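Local coordinates for pectinesterase A (Erwinia chrysanthemi, PDB 2NTP), which hydrolyses the methyl esters of pectin's galacturonate chains, releasing methanol in the first step of plant-tissue maceration and soft rot, at residues R169-V174 with V191-A196; G201-Y206 with H275-D280. One frame throughout, in Å; residues are numbered along the deposited sequence.

Interaction 1: residues R169-V174 with V191-A196; sequences RISGTV and VSRYRA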
loop_
_atom_site.group_PDB
_atom_site.type_symbol
_atom_site.label_atom_id
_atom_site.label_comp_id
_atom_site.label_asym_id
_atom_site.label_seq_id
_atom_site.Cartn_x
_atom_site.Cartn_y
_atom_site.Cartn_z
ATOM N N ARG A 169 -8.263 1.958 -6.294
ATOM C CA ARG A 169 -8.919 1.177 -5.250
ATOM C C ARG A 169 -7.838 0.454 -4.472
ATOM O O ARG A 169 -6.938 -0.141 -5.062
ATOM C CB ARG A 169 -9.917 0.170 -5.842
ATOM C CG ARG A 169 -10.812 -0.536 -4.800
ATOM C CD ARG A 169 -11.546 -1.717 -5.440
ATOM N NE ARG A 169 -12.521 -2.381 -4.561
ATOM C CZ ARG A 169 -12.275 -3.460 -3.815
ATOM N NH1 ARG A 169 -11.064 -4.014 -3.789
ATOM N NH2 ARG A 169 -13.248 -3.979 -3.068
ATOM N N ILE A 170 -7.902 0.539 -3.145
ATOM C CA ILE A 170 -6.976 -0.202 -2.285
ATOM C C ILE A 170 -7.781 -0.863 -1.175
ATOM O O ILE A 170 -8.521 -0.191 -0.464
ATOM C CB ILE A 170 -5.870 0.705 -1.674
ATOM C CG1 ILE A 170 -5.117 1.469 -2.778
ATOM C CG2 ILE A 170 -4.905 -0.136 -0.825
ATOM C CD1 ILE A 170 -4.136 2.536 -2.281
ATOM N N SER A 171 -7.644 -2.180 -1.046
ATOM C CA SER A 171 -8.370 -2.935 -0.034
ATOM C C SER A 171 -7.413 -3.610 0.932
ATOM O O SER A 171 -6.271 -3.923 0.577
ATOM C CB SER A 171 -9.271 -3.991 -0.685
ATOM O OG SER A 171 -8.517 -5.073 -1.189
ATOM N N GLY A 172 -7.893 -3.842 2.151
ATOM C CA GLY A 172 -7.099 -4.533 3.157
ATOM C C GLY A 172 -7.697 -4.492 4.547
ATOM O O GLY A 172 -8.829 -4.041 4.752
ATOM N N THR A 173 -6.909 -4.959 5.508
ATOM C CA THR A 173 -7.344 -5.046 6.898
ATOM C C THR A 173 -6.369 -4.300 7.813
ATOM O O THR A 173 -6.593 -3.131 8.155
ATOM C CB THR A 173 -7.482 -6.522 7.329
ATOM O OG1 THR A 173 -6.283 -7.224 6.989
ATOM C CG2 THR A 173 -8.656 -7.187 6.604
ATOM N N VAL A 174 -5.274 -4.962 8.174
ATOM C CA VAL A 174 -4.309 -4.403 9.123
ATOM C C VAL A 174 -3.176 -3.688 8.397
ATOM O O VAL A 174 -2.449 -4.303 7.615
ATOM C CB VAL A 174 -3.727 -5.516 10.042
ATOM C CG1 VAL A 174 -2.497 -5.016 10.816
ATOM C CG2 VAL A 174 -4.797 -6.041 10.997
ATOM N N VAL A 191 -10.730 0.531 0.969
ATOM C CA VAL A 191 -11.759 -0.449 1.312
ATOM C C VAL A 191 -11.342 -1.319 2.498
ATOM O O VAL A 191 -10.445 -2.155 2.378
ATOM C CB VAL A 191 -12.121 -1.333 0.080
ATOM C CG1 VAL A 191 -13.267 -2.285 0.406
ATOM C CG2 VAL A 191 -12.471 -0.458 -1.136
ATOM N N SER A 192 -11.999 -1.104 3.639
ATOM C CA SER A 192 -11.753 -1.885 4.855
ATOM C C SER A 192 -12.508 -3.205 4.788
ATOM O O SER A 192 -13.734 -3.223 4.605
ATOM C CB SER A 192 -12.199 -1.108 6.093
ATOM O OG SER A 192 -11.376 0.012 6.331
ATOM N N ARG A 193 -11.780 -4.299 4.967
ATOM C CA ARG A 193 -12.330 -5.628 4.723
ATOM C C ARG A 193 -12.852 -6.321 5.976
ATOM O O ARG A 193 -12.391 -6.073 7.101
ATOM C CB ARG A 193 -11.305 -6.503 3.990
ATOM C CG ARG A 193 -10.818 -5.878 2.677
ATOM C CD ARG A 193 -9.937 -6.832 1.884
ATOM N NE ARG A 193 -10.718 -7.834 1.152
ATOM C CZ ARG A 193 -10.203 -8.683 0.265
ATOM N NH1 ARG A 193 -8.901 -8.660 -0.002
ATOM N NH2 ARG A 193 -10.992 -9.552 -0.357
ATOM N N TYR A 194 -13.824 -7.200 5.759
ATOM C CA TYR A 194 -14.430 -7.979 6.828
ATOM C C TYR A 194 -13.440 -8.975 7.439
ATOM O O TYR A 194 -12.691 -9.645 6.721
ATOM C CB TYR A 194 -15.658 -8.710 6.286
ATOM C CG TYR A 194 -16.290 -9.648 7.287
ATOM C CD1 TYR A 194 -16.997 -9.150 8.386
ATOM C CD2 TYR A 194 -16.173 -11.025 7.143
ATOM C CE1 TYR A 194 -17.576 -10.007 9.314
ATOM C CE2 TYR A 194 -16.750 -11.889 8.068
ATOM C CZ TYR A 194 -17.446 -11.372 9.149
ATOM O OH TYR A 194 -18.021 -12.222 10.073
ATOM N N ARG A 195 -13.441 -9.058 8.769
ATOM C CA ARG A 195 -12.598 -10.001 9.505
ATOM C C ARG A 195 -13.457 -11.035 10.220
ATOM O O ARG A 195 -14.025 -10.745 11.274
ATOM C CB ARG A 195 -11.755 -9.272 10.561
ATOM C CG ARG A 195 -10.659 -8.351 10.026
ATOM C CD ARG A 195 -9.395 -9.109 9.618
ATOM N NE ARG A 195 -8.787 -9.927 10.673
ATOM C CZ ARG A 195 -7.887 -9.494 11.558
ATOM N NH1 ARG A 195 -7.505 -8.223 11.574
ATOM N NH2 ARG A 195 -7.382 -10.334 12.460
ATOM N N ALA A 196 -13.553 -12.233 9.650
ATOM C CA ALA A 196 -14.326 -13.317 10.255
ATOM C C ALA A 196 -13.694 -13.801 11.562
ATOM O O ALA A 196 -14.373 -14.402 12.409
ATOM C CB ALA A 196 -14.474 -14.472 9.278
#

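Interaction 2: residues G201-Y206 with H275-D280; sequences GNVSGY and HIYGWD. With ADA (alpha-D-galactopyranuronic acid), chain C.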
loop_
_atom_site.group_PDB
_atom_site.type_symbol
_atom_site.label_atom_id
_atom_site.label_comp_id
_atom_site.label_asym_id
_atom_site.label_seq_id
_atom_site.Cartn_x
_atom_site.Cartn_y
_atom_site.Cartn_z
ATOM N N GLY A 201 -16.507 -6.373 19.099
ATOM C CA GLY A 201 -15.933 -5.445 20.072
ATOM C C GLY A 201 -14.429 -5.238 19.983
ATOM O O GLY A 201 -13.884 -4.341 20.635
ATOM N N ASN A 202 -13.751 -6.074 19.198
ATOM C CA ASN A 202 -12.317 -5.918 18.959
ATOM C C ASN A 202 -12.051 -5.231 17.619
ATOM O O ASN A 202 -12.943 -5.140 16.780
ATOM C CB ASN A 202 -11.598 -7.270 19.031
ATOM C CG ASN A 202 -11.531 -7.830 20.447
ATOM O OD1 ASN A 202 -11.718 -7.107 21.430
ATOM N ND2 ASN A 202 -11.252 -9.122 20.554
ATOM N N VAL A 203 -10.825 -4.747 17.431
ATOM C CA VAL A 203 -10.467 -3.993 16.226
ATOM C C VAL A 203 -10.220 -4.923 15.031
ATOM O O VAL A 203 -9.483 -5.904 15.147
ATOM C CB VAL A 203 -9.239 -3.079 16.480
ATOM C CG1 VAL A 203 -8.792 -2.374 15.198
ATOM C CG2 VAL A 203 -9.565 -2.051 17.553
ATOM N N SER A 204 -10.838 -4.596 13.894
ATOM C CA SER A 204 -10.650 -5.352 12.652
ATOM C C SER A 204 -9.412 -4.926 11.861
ATOM O O SER A 204 -8.799 -5.748 11.186
ATOM C CB SER A 204 -11.897 -5.262 11.763
ATOM O OG SER A 204 -12.901 -6.169 12.191
ATOM N N GLY A 205 -9.049 -3.646 11.925
ATOM C CA GLY A 205 -7.842 -3.201 11.228
ATOM C C GLY A 205 -7.533 -1.727 11.317
ATOM O O GLY A 205 -8.146 -0.999 12.101
ATOM N N TYR A 206 -6.559 -1.306 10.512
ATOM C CA TYR A 206 -6.063 0.074 10.488
ATOM C C TYR A 206 -5.721 0.399 9.043
ATOM O O TYR A 206 -5.006 -0.358 8.377
ATOM C CB TYR A 206 -4.810 0.234 11.372
ATOM C CG TYR A 206 -4.911 -0.509 12.688
ATOM C CD1 TYR A 206 -4.513 -1.843 12.781
ATOM C CD2 TYR A 206 -5.442 0.104 13.826
ATOM C CE1 TYR A 206 -4.628 -2.548 13.972
ATOM C CE2 TYR A 206 -5.559 -0.600 15.035
ATOM C CZ TYR A 206 -5.141 -1.926 15.089
ATOM O OH TYR A 206 -5.247 -2.655 16.253
ATOM N N HIS A 275 -17.510 2.676 10.128
ATOM C CA HIS A 275 -16.568 1.652 10.591
ATOM C C HIS A 275 -15.334 2.297 11.247
ATOM O O HIS A 275 -14.636 1.665 12.044
ATOM C CB HIS A 275 -16.188 0.679 9.459
ATOM C CG HIS A 275 -15.456 1.313 8.314
ATOM N ND1 HIS A 275 -16.027 2.255 7.482
ATOM C CD2 HIS A 275 -14.202 1.109 7.841
ATOM C CE1 HIS A 275 -15.152 2.616 6.561
ATOM N NE2 HIS A 275 -14.035 1.936 6.759
ATOM N N ILE A 276 -15.101 3.568 10.934
ATOM C CA ILE A 276 -13.973 4.326 11.474
ATOM C C ILE A 276 -14.261 4.819 12.896
ATOM O O ILE A 276 -15.294 5.461 13.139
ATOM C CB ILE A 276 -13.633 5.548 10.563
ATOM C CG1 ILE A 276 -13.189 5.101 9.158
ATOM C CG2 ILE A 276 -12.579 6.451 11.224
ATOM C CD1 ILE A 276 -11.977 4.145 9.125
ATOM N N TYR A 277 -13.348 4.526 13.824
ATOM C CA TYR A 277 -13.459 5.020 15.207
ATOM C C TYR A 277 -12.505 6.172 15.534
ATOM O O TYR A 277 -12.706 6.887 16.526
ATOM C CB TYR A 277 -13.306 3.881 16.232
ATOM C CG TYR A 277 -11.978 3.150 16.191
ATOM C CD1 TYR A 277 -10.821 3.713 16.740
ATOM C CD2 TYR A 277 -11.883 1.884 15.619
ATOM C CE1 TYR A 277 -9.599 3.034 16.697
ATOM C CE2 TYR A 277 -10.666 1.196 15.577
ATOM C CZ TYR A 277 -9.535 1.776 16.116
ATOM O OH TYR A 277 -8.340 1.097 16.070
ATOM N N GLY A 278 -11.472 6.350 14.709
ATOM C CA GLY A 278 -10.430 7.350 14.960
ATOM C C GLY A 278 -9.044 6.759 14.800
ATOM O O GLY A 278 -8.839 5.864 13.982
ATOM N N TRP A 279 -8.091 7.265 15.578
ATOM C CA TRP A 279 -6.701 6.818 15.503
ATOM C C TRP A 279 -6.405 5.792 16.599
ATOM O O TRP A 279 -7.221 5.584 17.500
ATOM C CB TRP A 279 -5.756 8.018 15.643
ATOM C CG TRP A 279 -5.992 9.119 14.642
ATOM C CD1 TRP A 279 -6.682 10.283 14.849
ATOM C CD2 TRP A 279 -5.534 9.162 13.283
ATOM N NE1 TRP A 279 -6.681 11.046 13.705
ATOM C CE2 TRP A 279 -5.986 10.382 12.728
ATOM C CE3 TRP A 279 -4.783 8.289 12.482
ATOM C CZ2 TRP A 279 -5.711 10.753 11.403
ATOM C CZ3 TRP A 279 -4.505 8.656 11.170
ATOM C CH2 TRP A 279 -4.972 9.880 10.640
ATOM N N ASP A 280 -5.237 5.153 16.533
ATOM C CA ASP A 280 -4.873 4.166 17.552
ATOM C C ASP A 280 -3.375 4.158 17.846
ATOM O O ASP A 280 -2.587 4.796 17.139
ATOM C CB ASP A 280 -5.341 2.760 17.142
ATOM C CG ASP A 280 -5.851 1.935 18.324
ATOM O OD1 ASP A 280 -5.316 2.067 19.450
ATOM O OD2 ASP A 280 -6.789 1.140 18.122
HETATM C C1 ADA C . -3.794 -8.212 19.059
HETATM C C2 ADA C . -3.411 -6.811 18.565
HETATM C C3 ADA C . -4.335 -6.369 17.429
HETATM C C4 ADA C . -4.339 -7.408 16.308
HETATM C C5 ADA C . -4.668 -8.807 16.852
HETATM C C6 ADA C . -4.529 -9.842 15.767
HETATM O O1 ADA C . -5.063 -8.188 19.735
HETATM O O2 ADA C . -3.457 -5.865 19.642
HETATM O O3 ADA C . -3.931 -5.093 16.915
HETATM O O4 ADA C . -3.074 -7.402 15.625
HETATM O O5 ADA C . -3.821 -9.151 17.967
HETATM O O6B ADA C . -3.434 -10.436 15.630
HETATM O O6A ADA C . -5.518 -10.072 15.030
HETATM O O HOH W 1 -5.834 -1.446 18.517
#

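Interaction 1: residues R169-V174 with V191-A196
I170, G172, V191 and R193 join two neighbouring parallel strands through three backbone hydrogen bonds, and these make the tight part of the contact. V191 is held through both its N and its O: the N gives a nearly straight bond to I170 O at 2.7 Å (170° at the hydrogen), and the O receives G172 N at 3.1 Å. Beyond it R193 N reaches G172 O at 3.0 Å, the donor lying 27° out of the carbonyl plane as the chains begin to part. S171 and V191 put their side chains on the same face of the sheet, CB to CB 4.0 Å, the small serine leaving room for its β-branched neighbour. The R193 chain lies along G172, R193 CG coming to 3.4 Å from G172 O. A bend at chi3 (79°) then turns the guanidinium of R193 aside, to a salt bridge with E230 and a cation-pi contact with Y152.

The solvent side is looser. R169, a partly exposed residue extended from CG to NE, brings one face of its guanidinium over V191 CG2, which sits 3.8 Å above the plane and toward its rim. At the other end, past the bond from R193 N to G172 O, the backbones no longer pair and side chains make the contact, still buried beside the bound sugar: the methyl CG2 of T173 packs against R195 CD at 3.7 Å, crossing it at about a right angle. R195 is a substrate-binding residue; D197 holds its NE, while NH2 bonds a galacturonate carboxylate.

The pair belongs to one parallel sheet of the right-handed β-helix characteristic of pectinesterases, with strand 147-150 bonded to the other edge of 169-172 and strand 226-229 following beyond 189-192.

Interaction 2: residues G201-Y206 with H275-D280
Y206 and Y277 meet obliquely, the hydroxyl of Y277 coming up to the ring of Y206 with OH 3.4 Å from CE2. Y277 CG sits between its backbone N and carbonyl carbon (chi1 61°), directing the ring toward V203 and Y206. D280 approaches the Y206 ring at its edge: its OD2 lies near the ring plane, 3.8 Å from Y206 CE2, and the carboxylate is turned 71° from the ring. A bond within 275-280 helps fix both groups: Y277 OH donates at 2.6 Å to D280 OD2, which accepts with its anti lone pair, facing away from OD1. V203 comes in at about a right angle to Y277, its CG1 standing 3.6 Å from Y277 OH. A valine suits this place, since its two methyls both bear on the CE2-OH corner of Y277 from one side.

Strands 205-210 and 276-278 lie in the same parallel sheet of the β-helix but are not neighbours in it; strand 239-242 runs between them, so no backbone pairing joins them, and side chains of the strands and adjoining loops make the contact. A tyrosine at 277 has the length to span the gap.

The hydroxyl of Y206, a substrate-binding residue, is held from two directions. It shares a 2.8 Å hydrogen bond with O3 of a galacturonate, and a water 2.6 Å from Y206 OH also donates to D280 OD2, bridging carboxylate and hydroxyl.

In the fold
Interaction 1 is largely buried and joins adjacent strands of one β-helix sheet through their backbones, whereas interaction 2 is only partly buried and bridges non-adjacent strands of another sheet by side chains and a water. Their chemistry follows: backbone hydrogen bonds, close aliphatic packing and arginines in the first, of which R195 grips a sugar carboxylate; phenol, carboxylate and a sugar hydroxyl in the second. The two touch directly. T173 O probably accepts a hydrogen bond from Y206 N, and R195 NH1 probably bonds S204 O, so 169-174 and 191-196 both meet 201-206. R195 of interaction 1 and Y206 of interaction 2 thus converge on the substrate groove, where V174 and Y206 also lie close to the nucleophile D175.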